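Local coordinates for protein 11S globulin subunit beta (Cucurbita maxima, PDB 2E9Q) that serves as a seed storage protein, a hexameric 11S globulin of the cupin family that acts as a nutrient reservoir in pumpkin seeds, at residues A324-L329 / Y348-N353; A354-V359 / S365-E370; A405-L410 / E445-S450; S415-L420 / N427-S432. All blocks are in the same frame, centred on the assembly; numbering follows the deposited sequence.

Contact 1: A324-L329 / Y348-N353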
# COMPACT_ATOMS: atom_id res chain seq x y z
N ALA A 324 20.22 -2.03 0.03
CA ALA A 324 21.20 -2.35 1.05
C ALA A 324 22.43 -1.46 1.03
O ALA A 324 22.76 -0.86 -0.00
CB ALA A 324 21.63 -3.80 0.92
N GLU A 325 23.10 -1.40 2.17
CA GLU A 325 24.31 -0.62 2.35
C GLU A 325 25.29 -1.55 3.07
O GLU A 325 24.92 -2.22 4.04
CB GLU A 325 24.06 0.61 3.23
CG GLU A 325 23.26 1.75 2.58
CD GLU A 325 23.11 2.95 3.51
OE1 GLU A 325 22.80 4.06 3.02
OE2 GLU A 325 23.29 2.78 4.73
N ARG A 326 26.53 -1.61 2.58
CA ARG A 326 27.55 -2.44 3.18
C ARG A 326 28.58 -1.48 3.73
O ARG A 326 29.24 -0.76 2.98
CB ARG A 326 28.18 -3.36 2.12
CG ARG A 326 28.97 -4.55 2.67
CD ARG A 326 30.37 -4.17 3.14
NE ARG A 326 31.18 -5.36 3.42
CZ ARG A 326 31.10 -6.07 4.55
NH1 ARG A 326 31.87 -7.15 4.71
NH2 ARG A 326 30.27 -5.70 5.52
N GLY A 327 28.72 -1.46 5.06
CA GLY A 327 29.64 -0.55 5.69
C GLY A 327 30.91 -1.16 6.23
O GLY A 327 30.98 -2.34 6.56
N VAL A 328 31.94 -0.33 6.33
CA VAL A 328 33.21 -0.77 6.85
C VAL A 328 33.79 0.37 7.67
O VAL A 328 34.02 1.46 7.15
CB VAL A 328 34.20 -1.13 5.71
CG1 VAL A 328 35.60 -1.35 6.29
CG2 VAL A 328 33.74 -2.38 5.01
N LEU A 329 33.98 0.12 8.96
CA LEU A 329 34.55 1.13 9.83
C LEU A 329 35.92 0.67 10.31
O LEU A 329 36.08 -0.49 10.70
CB LEU A 329 33.65 1.38 11.05
CG LEU A 329 32.55 2.43 10.94
CD1 LEU A 329 31.81 2.57 12.29
CD2 LEU A 329 33.16 3.76 10.52
N TYR A 348 23.15 -6.27 9.97
CA TYR A 348 23.76 -7.54 10.34
C TYR A 348 25.27 -7.30 10.38
O TYR A 348 25.87 -6.92 9.36
CB TYR A 348 23.45 -8.63 9.32
CG TYR A 348 24.20 -9.90 9.58
CD1 TYR A 348 23.70 -10.87 10.45
CD2 TYR A 348 25.45 -10.12 9.00
CE1 TYR A 348 24.43 -12.02 10.75
CE2 TYR A 348 26.19 -11.27 9.28
CZ TYR A 348 25.68 -12.22 10.15
OH TYR A 348 26.41 -13.36 10.42
N ALA A 349 25.90 -7.53 11.53
CA ALA A 349 27.33 -7.32 11.67
C ALA A 349 28.12 -8.48 11.05
O ALA A 349 27.96 -9.63 11.46
CB ALA A 349 27.69 -7.17 13.14
N THR A 350 28.96 -8.19 10.06
CA THR A 350 29.74 -9.24 9.41
C THR A 350 31.10 -9.44 10.05
O THR A 350 31.72 -10.48 9.87
CB THR A 350 29.95 -8.95 7.91
OG1 THR A 350 30.54 -7.65 7.76
CG2 THR A 350 28.63 -8.99 7.16
N ARG A 351 31.57 -8.46 10.80
CA ARG A 351 32.86 -8.58 11.47
C ARG A 351 33.08 -7.51 12.51
O ARG A 351 32.55 -6.41 12.41
CB ARG A 351 33.99 -8.50 10.44
CG ARG A 351 34.85 -9.76 10.35
CD ARG A 351 36.19 -9.39 9.77
NE ARG A 351 36.73 -8.27 10.53
CZ ARG A 351 37.21 -7.16 9.99
NH1 ARG A 351 37.68 -6.19 10.77
NH2 ARG A 351 37.23 -7.03 8.67
N GLY A 352 33.88 -7.83 13.52
CA GLY A 352 34.17 -6.85 14.56
C GLY A 352 33.03 -6.59 15.52
O GLY A 352 32.15 -7.44 15.72
N ASN A 353 33.04 -5.42 16.13
CA ASN A 353 31.99 -5.05 17.06
C ASN A 353 32.02 -3.54 17.16
O ASN A 353 32.97 -2.91 16.74
CB ASN A 353 32.22 -5.68 18.44
CG ASN A 353 33.42 -5.11 19.16
OD1 ASN A 353 34.56 -5.56 18.97
ND2 ASN A 353 33.18 -4.10 20.00
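Arg-326 and Thr-350 reach for each other from opposite directions across one of the two antiparallel sheets of the C-terminal cupin barrel. Their strands, 323-329 and 345-350, are not neighbours: strand 393-400 runs between them and pairs with both, and the two side chains meet over it. The Thr-350 hydroxyl sits at the edge of the Arg-326 guanidinium and in its plane. NH2 gives it a fairly straight bond, Arg-326 NH2 to Thr-350 OG1 3.0 Å with 162° at the hydrogen, while NH1 adds a weak, bent one to the same oxygen. Arg-326 gets there with CG anti to its own nitrogen (chi1 -163°) and a bend at chi2 that sends the chain across the middle strand, along Ile-397. That strand also holds both ends, through weak hydrogen bonds from Arg-326 NH2 to Trp-396 O and from Thr-350 OG1 to Glu-395 O. Cutting Arg-326 back to an alanine is likely to leave Thr-350 OG1 without its donor from that strand and Ile-397 less covered. A classic beta bulge sets Thr-350 and Arg-351 together opposite Glu-395, and there the chain turns towards the next sheet. Thr-350 CG2 stays 4.0 Å from Arg-326 NH2.

Contact 2: A354-V359 / S365-E370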
# COMPACT_ATOMS: atom_id res chain seq x y z
N ALA A 354 30.96 -2.97 17.72
CA ALA A 354 30.88 -1.53 17.84
C ALA A 354 29.89 -1.14 18.92
O ALA A 354 29.01 -1.92 19.29
CB ALA A 354 30.46 -0.93 16.52
N ARG A 355 30.02 0.08 19.42
CA ARG A 355 29.09 0.57 20.41
C ARG A 355 28.09 1.34 19.58
O ARG A 355 28.48 2.15 18.73
CB ARG A 355 29.74 1.51 21.43
CG ARG A 355 28.75 1.92 22.52
CD ARG A 355 29.26 3.00 23.46
NE ARG A 355 28.27 3.29 24.50
CZ ARG A 355 28.35 4.30 25.37
NH1 ARG A 355 29.38 5.14 25.33
NH2 ARG A 355 27.40 4.47 26.27
N VAL A 356 26.82 1.09 19.82
CA VAL A 356 25.75 1.75 19.08
C VAL A 356 24.70 2.34 20.00
O VAL A 356 24.28 1.70 20.96
CB VAL A 356 25.05 0.77 18.13
CG1 VAL A 356 23.97 1.50 17.35
CG2 VAL A 356 26.06 0.14 17.19
N GLN A 357 24.27 3.57 19.69
CA GLN A 357 23.23 4.24 20.45
C GLN A 357 22.14 4.68 19.49
O GLN A 357 22.42 5.21 18.40
CB GLN A 357 23.78 5.45 21.21
CG GLN A 357 24.76 5.11 22.32
CD GLN A 357 24.87 6.21 23.36
OE1 GLN A 357 24.95 7.39 23.03
NE2 GLN A 357 24.88 5.82 24.63
N VAL A 358 20.89 4.47 19.90
CA VAL A 358 19.73 4.83 19.11
C VAL A 358 18.80 5.65 19.99
O VAL A 358 18.56 5.30 21.14
CB VAL A 358 18.99 3.57 18.62
CG1 VAL A 358 17.83 3.97 17.72
CG2 VAL A 358 19.97 2.64 17.88
N VAL A 359 18.26 6.73 19.44
CA VAL A 359 17.37 7.60 20.19
C VAL A 359 16.04 7.76 19.48
O VAL A 359 15.99 7.81 18.25
CB VAL A 359 18.02 8.99 20.42
CG1 VAL A 359 17.07 9.91 21.15
CG2 VAL A 359 19.31 8.83 21.21
N SER A 365 16.88 6.93 24.91
CA SER A 365 17.78 5.93 24.38
C SER A 365 16.99 4.63 24.31
O SER A 365 16.51 4.15 25.34
CB SER A 365 18.99 5.79 25.31
OG SER A 365 19.84 4.74 24.90
N VAL A 366 16.81 4.07 23.12
CA VAL A 366 16.07 2.82 22.98
C VAL A 366 17.03 1.65 22.75
O VAL A 366 16.62 0.49 22.62
CB VAL A 366 15.03 2.90 21.85
CG1 VAL A 366 13.92 3.86 22.27
CG2 VAL A 366 15.70 3.38 20.54
N PHE A 367 18.31 1.99 22.68
CA PHE A 367 19.38 1.01 22.57
C PHE A 367 20.66 1.73 22.89
O PHE A 367 20.88 2.86 22.45
CB PHE A 367 19.49 0.37 21.18
CG PHE A 367 20.58 -0.68 21.10
CD1 PHE A 367 21.85 -0.35 20.62
CD2 PHE A 367 20.35 -1.97 21.54
CE1 PHE A 367 22.88 -1.31 20.59
CE2 PHE A 367 21.36 -2.94 21.51
CZ PHE A 367 22.63 -2.61 21.03
N ASP A 368 21.50 1.07 23.68
CA ASP A 368 22.78 1.63 24.09
C ASP A 368 23.63 0.44 24.50
O ASP A 368 23.56 -0.03 25.64
CB ASP A 368 22.59 2.59 25.27
CG ASP A 368 23.89 3.20 25.74
OD1 ASP A 368 24.89 3.17 24.98
OD2 ASP A 368 23.93 3.73 26.87
N GLY A 369 24.41 -0.07 23.56
CA GLY A 369 25.26 -1.20 23.85
C GLY A 369 26.11 -1.63 22.68
O GLY A 369 26.37 -0.85 21.76
N GLU A 370 26.52 -2.89 22.70
CA GLU A 370 27.36 -3.45 21.66
C GLU A 370 26.61 -4.30 20.66
O GLU A 370 25.57 -4.88 20.97
CB GLU A 370 28.45 -4.32 22.28
CG GLU A 370 29.49 -3.58 23.09
CD GLU A 370 30.33 -2.65 22.24
OE1 GLU A 370 30.09 -1.42 22.30
OE2 GLU A 370 31.22 -3.15 21.51
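The Arg-355 guanidinium, in one of its two modelled positions, has Gln-357 CD over one face, 4.1 Å above the plane and offset toward its rim, and Asp-368 OD1 at its edge. The Phe-367 ring, on the other side of this antiparallel beta hairpin of the C-terminal cupin domain, has Glu-370 O in plane at its edge and is approached obliquely by Val-356 O and Val-358 CG2. Arg-355, Gln-357 and Asp-368 share one face of the hairpin, and Asp-368 OD1 takes two donors. In that copy Arg-355 NH2 forms a salt bridge to Asp-368 OD1, 3.1 Å, through the syn lone pair, the oxygen tilted out of the guanidinium plane. Gln-357 NE2 comes from above the carboxylate plane, 2.7 Å from Asp-368 OD1 and with 169° at the hydrogen. The amide runs alongside the aspartate, turned 71° to the carboxylate, and Gln-357 OE1 accepts from Ala-214 N of the second subunit. A leucine in place of Gln-357 would probably cost Asp-368 OD1 its shorter bond and leave Ala-214 N of that subunit without its acceptor.

On the other face, Val-358 CG1 packs against Val-366 CG2 and Val-358 CG2 against Phe-367 CB, while Leu-377 touches Val-356 and Phe-367. With CG anti to the backbone nitrogen (chi1 -178°), Phe-367 carries its ring to the Val-356 carbonyl, Phe-367 CD1 3.2 Å from Val-356 O. The backbones are laced by Val-356 and Gly-369, a hydrogen-bonded pair whose Val-356 N reaches Gly-369 O at 2.8 Å. Val-366 N donates a hydrogen bond to Val-358 O, 2.9 Å.

Contact 3: A405-L410 / E445-S450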
# COMPACT_ATOMS: atom_id res chain seq x y z
N ALA A 405 16.84 4.05 0.25
CA ALA A 405 16.99 4.59 1.60
C ALA A 405 17.75 5.91 1.63
O ALA A 405 18.86 6.02 1.12
CB ALA A 405 17.70 3.58 2.49
N ILE A 406 17.15 6.92 2.24
CA ILE A 406 17.78 8.23 2.33
C ILE A 406 18.18 8.53 3.77
O ILE A 406 17.33 8.50 4.67
CB ILE A 406 16.84 9.33 1.88
CG1 ILE A 406 16.35 9.07 0.46
CG2 ILE A 406 17.54 10.68 2.00
CD1 ILE A 406 15.15 9.92 0.05
N THR A 407 19.46 8.82 3.98
CA THR A 407 19.93 9.14 5.31
C THR A 407 20.27 10.62 5.46
O THR A 407 20.98 11.20 4.63
CB THR A 407 21.17 8.31 5.70
OG1 THR A 407 22.24 9.18 6.09
CG2 THR A 407 21.62 7.45 4.55
N ASN A 408 19.73 11.23 6.51
CA ASN A 408 20.00 12.63 6.81
C ASN A 408 21.03 12.67 7.93
O ASN A 408 20.87 12.01 8.97
CB ASN A 408 18.73 13.35 7.28
CG ASN A 408 17.92 13.91 6.14
OD1 ASN A 408 16.96 14.65 6.35
ND2 ASN A 408 18.31 13.56 4.92
N LEU A 409 22.09 13.44 7.73
CA LEU A 409 23.13 13.56 8.74
C LEU A 409 22.81 14.72 9.67
O LEU A 409 22.24 15.73 9.24
CB LEU A 409 24.49 13.79 8.09
CG LEU A 409 25.12 12.58 7.39
CD1 LEU A 409 24.23 12.14 6.23
CD2 LEU A 409 26.50 12.96 6.89
N LEU A 410 23.16 14.58 10.94
CA LEU A 410 22.88 15.65 11.89
C LEU A 410 24.01 16.67 11.92
O LEU A 410 23.76 17.86 12.12
CB LEU A 410 22.65 15.09 13.30
CG LEU A 410 21.29 14.44 13.57
CD1 LEU A 410 20.19 15.34 13.01
CD2 LEU A 410 21.21 13.07 12.93
N GLU A 445 34.18 16.47 8.36
CA GLU A 445 34.04 15.21 7.65
C GLU A 445 32.58 14.94 7.26
O GLU A 445 31.71 15.80 7.45
CB GLU A 445 34.60 14.07 8.51
CG GLU A 445 36.10 14.21 8.73
CD GLU A 445 36.78 12.87 8.95
OE1 GLU A 445 38.02 12.82 8.91
OE2 GLU A 445 36.06 11.87 9.16
N MET A 446 32.30 13.76 6.71
CA MET A 446 30.93 13.46 6.28
C MET A 446 30.21 12.38 7.08
O MET A 446 30.15 12.44 8.31
CB MET A 446 30.92 13.10 4.80
CG MET A 446 29.60 13.42 4.11
SD MET A 446 29.30 15.21 4.02
CE MET A 446 28.41 15.53 5.58
N ARG A 447 29.65 11.38 6.40
CA ARG A 447 28.92 10.31 7.07
C ARG A 447 29.84 9.50 7.98
O ARG A 447 29.49 9.16 9.11
CB ARG A 447 28.25 9.37 6.06
CG ARG A 447 27.22 8.45 6.71
CD ARG A 447 26.63 7.45 5.74
NE ARG A 447 26.15 8.06 4.51
CZ ARG A 447 25.29 7.48 3.68
NH1 ARG A 447 24.81 6.27 3.95
NH2 ARG A 447 24.93 8.09 2.56
N VAL A 448 31.02 9.17 7.46
CA VAL A 448 31.98 8.42 8.25
C VAL A 448 32.98 9.39 8.85
O VAL A 448 33.51 10.26 8.17
CB VAL A 448 32.72 7.39 7.39
CG1 VAL A 448 33.75 6.66 8.23
CG2 VAL A 448 31.72 6.39 6.81
N LEU A 449 33.22 9.23 10.15
CA LEU A 449 34.14 10.09 10.87
C LEU A 449 35.43 9.36 11.21
O LEU A 449 35.40 8.27 11.80
CB LEU A 449 33.50 10.59 12.16
CG LEU A 449 32.58 11.80 12.05
CD1 LEU A 449 31.59 11.62 10.92
CD2 LEU A 449 31.85 11.98 13.37
N SER A 450 36.55 9.95 10.83
CA SER A 450 37.85 9.35 11.11
C SER A 450 38.12 9.41 12.61
O SER A 450 37.71 10.36 13.27
CB SER A 450 38.95 10.09 10.33
OG SER A 450 38.85 11.49 10.53
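Apolar packing centres on Leu-409, whose CD2 methyl is wedged against Met-446 and the backbone of Arg-447. The Leu-409 and Met-446 side chains cross at about a right angle, and Leu-409 CD2 lies 3.5 Å from Met-446 CE, tighter than usual for two methyl carbons. Bends at chi2 and chi3 fold the methionine back so that its terminal methyl meets the leucine. The same Leu-409 CD2 stands 3.6 Å from Arg-447 N and 4.1 Å from Arg-447 CB, so one branch serves both residues.

The second kind of contact sets a methyl against a charged plane. Thr-407 comes from the direction opposite to Arg-447 and lays CG2 over one guanidinium face, 3.5 Å from Arg-447 NH1. Thr-407 OG1 stands 4.2 Å above that plane, over its centre, and has no partner in the model.

The ionic bond reaches beyond the two segments: Arg-447 NH1 makes a salt bridge to Glu-325 OE1 of strand 323-329, and Glu-325 also touches Thr-407. Strands 407-409 and 448-449 each pair with strand 334-340 in the same cupin sheet.

Arg-447 is also assigned to a magnesium site, together with Lys-387. In the modelled copy of its side chain, one of two, Thr-407 and Glu-325 hold the guanidinium between them, and the nearby carboxylate probably balances its charge in this partly buried place.

Contact 4: S415-L420 / N427-S432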
# COMPACT_ATOMS: atom_id res chain seq x y z
N SER A 415 24.69 18.65 6.22
CA SER A 415 23.84 18.21 7.31
C SER A 415 22.71 19.17 7.66
O SER A 415 22.62 20.27 7.13
CB SER A 415 24.69 17.95 8.56
OG SER A 415 25.33 19.15 8.97
N GLN A 416 21.85 18.72 8.56
CA GLN A 416 20.72 19.52 9.00
C GLN A 416 21.25 20.75 9.73
O GLN A 416 20.73 21.85 9.57
CB GLN A 416 19.83 18.69 9.94
CG GLN A 416 18.37 18.62 9.52
CD GLN A 416 18.15 17.88 8.21
OE1 GLN A 416 17.04 17.88 7.67
NE2 GLN A 416 19.19 17.24 7.69
N MET A 417 22.28 20.55 10.53
CA MET A 417 22.86 21.64 11.30
C MET A 417 23.41 22.72 10.34
O MET A 417 23.22 23.91 10.56
CB MET A 417 23.97 21.12 12.21
CG MET A 417 23.84 21.56 13.68
SD MET A 417 22.50 20.77 14.62
CE MET A 417 21.17 21.95 14.41
N ARG A 418 24.06 22.28 9.27
CA ARG A 418 24.64 23.18 8.28
C ARG A 418 23.57 24.00 7.57
O ARG A 418 23.77 25.17 7.26
CB ARG A 418 25.43 22.39 7.24
CG ARG A 418 26.65 21.67 7.80
CD ARG A 418 27.92 22.44 7.50
NE ARG A 418 29.11 21.75 7.98
CZ ARG A 418 30.36 22.12 7.68
NH1 ARG A 418 30.57 23.17 6.91
NH2 ARG A 418 31.38 21.43 8.16
N MET A 419 22.42 23.38 7.31
CA MET A 419 21.33 24.06 6.62
C MET A 419 20.69 25.19 7.43
O MET A 419 20.13 26.13 6.88
CB MET A 419 20.23 23.05 6.26
CG MET A 419 20.59 22.08 5.15
SD MET A 419 20.35 22.82 3.51
CE MET A 419 18.63 22.38 3.20
N LEU A 420 20.77 25.09 8.75
CA LEU A 420 20.14 26.09 9.60
C LEU A 420 20.94 27.36 9.81
O LEU A 420 22.13 27.31 10.10
CB LEU A 420 19.82 25.46 10.97
CG LEU A 420 18.81 24.30 10.95
CD1 LEU A 420 18.98 23.43 12.19
CD2 LEU A 420 17.42 24.87 10.85
N ASN A 427 19.05 30.80 18.97
CA ASN A 427 17.82 30.76 19.71
C ASN A 427 17.45 29.32 20.08
O ASN A 427 16.87 29.08 21.14
CB ASN A 427 16.71 31.42 18.90
CG ASN A 427 16.85 32.93 18.86
OD1 ASN A 427 16.57 33.61 19.84
ND2 ASN A 427 17.30 33.46 17.72
N MET A 428 17.79 28.38 19.21
CA MET A 428 17.51 26.96 19.43
C MET A 428 18.22 26.40 20.65
O MET A 428 17.59 25.85 21.55
CB MET A 428 17.93 26.12 18.21
CG MET A 428 16.91 26.01 17.10
SD MET A 428 17.60 25.26 15.57
CE MET A 428 18.07 23.60 16.15
N TYR A 429 19.54 26.52 20.65
CA TYR A 429 20.37 25.99 21.72
C TYR A 429 20.77 26.98 22.81
O TYR A 429 21.64 26.67 23.62
CB TYR A 429 21.62 25.36 21.11
CG TYR A 429 21.28 24.20 20.21
CD1 TYR A 429 21.62 24.21 18.86
CD2 TYR A 429 20.57 23.11 20.71
CE1 TYR A 429 21.26 23.16 18.02
CE2 TYR A 429 20.21 22.06 19.88
CZ TYR A 429 20.55 22.09 18.54
OH TYR A 429 20.17 21.06 17.72
N ARG A 430 20.14 28.14 22.84
CA ARG A 430 20.44 29.16 23.84
C ARG A 430 21.93 29.44 23.91
O ARG A 430 22.50 29.54 25.00
CB ARG A 430 19.95 28.70 25.22
CG ARG A 430 18.45 28.44 25.32
CD ARG A 430 18.10 27.79 26.65
NE ARG A 430 18.81 26.52 26.81
CZ ARG A 430 18.89 25.85 27.96
NH1 ARG A 430 18.31 26.32 29.05
NH2 ARG A 430 19.55 24.70 28.01
N ILE A 431 22.57 29.55 22.75
CA ILE A 431 24.00 29.83 22.67
C ILE A 431 24.23 31.05 21.79
O ILE A 431 23.30 31.56 21.17
CB ILE A 431 24.76 28.64 22.09
CG1 ILE A 431 24.26 28.35 20.67
CG2 ILE A 431 24.58 27.43 22.99
CD1 ILE A 431 24.99 27.20 19.98
N SER A 432 25.47 31.53 21.74
CA SER A 432 25.79 32.70 20.93
C SER A 432 26.24 32.32 19.53
O SER A 432 26.74 31.22 19.29
CB SER A 432 26.89 33.51 21.60
OG SER A 432 28.05 32.72 21.75
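Met-417 CE and Met-428 CE meet at 3.9 Å, methyl to methyl, between helices 416-419 and 422-429. The tight part gathers round Met-417 CE, in one of two modelled positions of that side chain. There Met-417 CE also lies at the edge of the Tyr-429 ring, near its plane, 3.8 Å from Tyr-429 CE1 and 3.6 Å from Tyr-429 OH. The two side chains arrive from opposite directions, and bends at chi2 and chi3 turn the methionine tip onto the rim of the ring. Met-428 CB stands over one face of the same ring, offset toward its rim, so Tyr-429 is touched on a face by the preceding Met-428 and at the edge by Met-417. Leu-420 is the more distant partner: its CD1 stays 4.1 Å from Met-428 CE, the two side chains crossing at about a right angle.

The segments belong to the helical arm of the C-terminal cupin domain, three short helices that follow strand 407-409. Helix 416-419 opens at Ser-415, the N-cap, whose OG accepts a weak bond from Arg-418 N.

The backbones stay apart even here, the nearest CA atoms, of Leu-420 and Met-428, being 10.2 Å from each other; beyond the cluster the side chains turn to other partners. Arg-418, partly exposed, bonds through NH2 to Gln-443 O, and partly exposed Ile-431 packs on Ala-436 of helix 433-441. The second subunit closes over the tyrosine, where Tyr-429 OH is hydrogen-bonded to Leu-179 O of that subunit.

Contact 4 is wholly buried and apolar, contacts 2 and 3 are partly buried, and contact 1 is a surface contact of one polar pair. Contacts 2 and 3 reach the same curled sheet at separate strands, 17 Å apart between centres; contact 1 bridges strands of the other sheet of the domain. Asn-353 joins contact 1 to contact 2 through Glu-370, and Glu-325 joins it to contact 3 through Arg-447. Contact 4 is nested in the chain loop closed by contact 3, with Gln-416 N probably bonded to Leu-409 O. Contacts 2, 3 and 4 all meet the second subunit, whereas no other chain touches contact 1.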